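Side-chain contact in uncharacterized protein TP-0789 domain-containing protein (Nitrosomonas europaea ATCC 19718, PDB 3BUU), which is of unknown function but belongs to the LolA superfamily, whose members include carriers of lipoproteins bound for the outer membrane: residues D214-D217 with K218-T221. Sequence-based numbering, arbitrary orientation.
Sequences DLPD and KIFT
F220 sets the far rim of its ring, CZ and CE2, against the backbone end of the L215 side chain, F220 CZ standing 4.0 Å from L215 CB. Along the CD2–CE2 side of the ring, the carbonyl oxygens of D217 and L215 lie near the ring plane, and P216 O comes in obliquely, 3.5 Å from F220 CD2. One face of the ring is covered by I219, whose CG1 sits 3.6 Å above the plane over the ring centre. I219 reaches this place with CG1 wedged between its own backbone N and carbonyl carbon (chi1 73°), and the extended end of the chain then carries I219 CD1 on to L215 CD2 at 3.9 Å. Its other branch, CG2, turns to P216 and meets the ring carbon CD. Beneath these side chains runs a short 3-10 segment with two successive i to i+3 bonds: I219 N donates to P216 O over 3.0 Å, and F220 N to D217 O over 3.1 Å. F220 then centres an inverse gamma turn that redirects the chain toward T221. The loop follows strand 202-212 and rests on neighbouring strands: L215 and I219 pack on L49, F220 on I57 and K51. An alanine in place of F220 would probably open a gap between I219 and strand 55-62 and leave I219 CG1 and L215 CB without the ring they pack against. P216 O and D217 O are thus engaged within the 3-10 segment and L215 O is taken by K51 NZ, whereas the contact with the strands mixes apolar packing on L49 and I57 with the polar partners K51 and N55; D217 and K218 are exposed, D217 still touching N55.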
loop_
_atom_site.group_PDB
_atom_site.type_symbol
_atom_site.label_atom_id
_atom_site.label_comp_id
_atom_site.label_asym_id
_atom_site.label_seq_id
_atom_site.Cartn_x
_atom_site.Cartn_y
_atom_site.Cartn_z
ATOM N N ASP A 214 2.872 13.952 -14.228
ATOM C CA ASP A 214 1.935 14.991 -13.840
ATOM C C ASP A 214 0.517 14.424 -13.820
ATOM O O ASP A 214 0.054 13.830 -14.811
ATOM C CB ASP A 214 2.051 16.157 -14.827
ATOM C CG ASP A 214 1.290 17.373 -14.384
ATOM O OD1 ASP A 214 0.960 17.514 -13.191
ATOM O OD2 ASP A 214 1.106 18.243 -15.223
ATOM N N LEU A 215 -0.171 14.579 -12.700
ATOM C CA LEU A 215 -1.499 14.011 -12.543
ATOM C C LEU A 215 -2.459 15.135 -12.197
ATOM O O LEU A 215 -2.644 15.469 -11.019
ATOM C CB LEU A 215 -1.515 12.925 -11.458
ATOM C CG LEU A 215 -0.574 11.728 -11.763
ATOM C CD1 LEU A 215 -0.550 10.805 -10.540
ATOM C CD2 LEU A 215 -1.019 10.968 -12.981
ATOM N N PRO A 216 -3.056 15.751 -13.217
ATOM C CA PRO A 216 -3.959 16.862 -12.954
ATOM C C PRO A 216 -5.122 16.456 -12.101
ATOM O O PRO A 216 -5.686 15.353 -12.228
ATOM C CB PRO A 216 -4.428 17.274 -14.361
ATOM C CG PRO A 216 -3.421 16.764 -15.279
ATOM C CD PRO A 216 -2.957 15.447 -14.659
ATOM N N ASP A 217 -5.560 17.372 -11.262
ATOM C CA ASP A 217 -6.755 17.126 -10.450
ATOM C C ASP A 217 -7.936 16.636 -11.296
ATOM O O ASP A 217 -8.733 15.818 -10.871
ATOM C CB ASP A 217 -7.132 18.410 -9.678
ATOM C CG ASP A 217 -8.214 18.167 -8.676
ATOM O OD1 ASP A 217 -7.966 17.520 -7.643
ATOM O OD2 ASP A 217 -9.331 18.658 -8.925
ATOM N N LYS A 218 -8.049 17.169 -12.511
ATOM C CA LYS A 218 -9.152 16.875 -13.363
ATOM C C LYS A 218 -9.208 15.454 -13.921
ATOM O O LYS A 218 -10.197 15.078 -14.473
ATOM C CB LYS A 218 -9.174 17.912 -14.515
ATOM C CG LYS A 218 -9.597 19.314 -14.078
ATOM C CD LYS A 218 -9.410 20.423 -15.182
ATOM C CE LYS A 218 -9.687 21.832 -14.674
ATOM N NZ LYS A 218 -10.982 21.847 -13.930
ATOM N N ILE A 219 -8.179 14.636 -13.763
ATOM C CA ILE A 219 -8.313 13.210 -14.138
ATOM C C ILE A 219 -9.010 12.387 -13.067
ATOM O O ILE A 219 -9.443 11.263 -13.333
ATOM C CB ILE A 219 -6.972 12.491 -14.546
ATOM C CG1 ILE A 219 -6.049 12.221 -13.338
ATOM C CG2 ILE A 219 -6.301 13.258 -15.668
ATOM C CD1 ILE A 219 -4.828 11.351 -13.719
ATOM N N PHE A 220 -9.144 12.924 -11.852
ATOM C CA PHE A 220 -9.646 12.115 -10.741
ATOM C C PHE A 220 -11.148 12.256 -10.673
ATOM O O PHE A 220 -11.703 12.819 -9.729
ATOM C CB PHE A 220 -8.910 12.504 -9.474
ATOM C CG PHE A 220 -7.461 12.141 -9.534
ATOM C CD1 PHE A 220 -7.070 10.798 -9.466
ATOM C CD2 PHE A 220 -6.499 13.110 -9.718
ATOM C CE1 PHE A 220 -5.720 10.465 -9.549
ATOM C CE2 PHE A 220 -5.173 12.795 -9.803
ATOM C CZ PHE A 220 -4.764 11.466 -9.714
ATOM N N THR A 221 -11.817 11.736 -11.717
ATOM C CA THR A 221 -13.285 11.832 -11.858
ATOM C C THR A 221 -13.835 10.544 -12.465
ATOM O O THR A 221 -13.141 9.794 -13.140
ATOM C CB THR A 221 -13.695 12.956 -12.804
ATOM O OG1 THR A 221 -13.359 12.576 -14.145
ATOM C CG2 THR A 221 -13.083 14.293 -12.410
#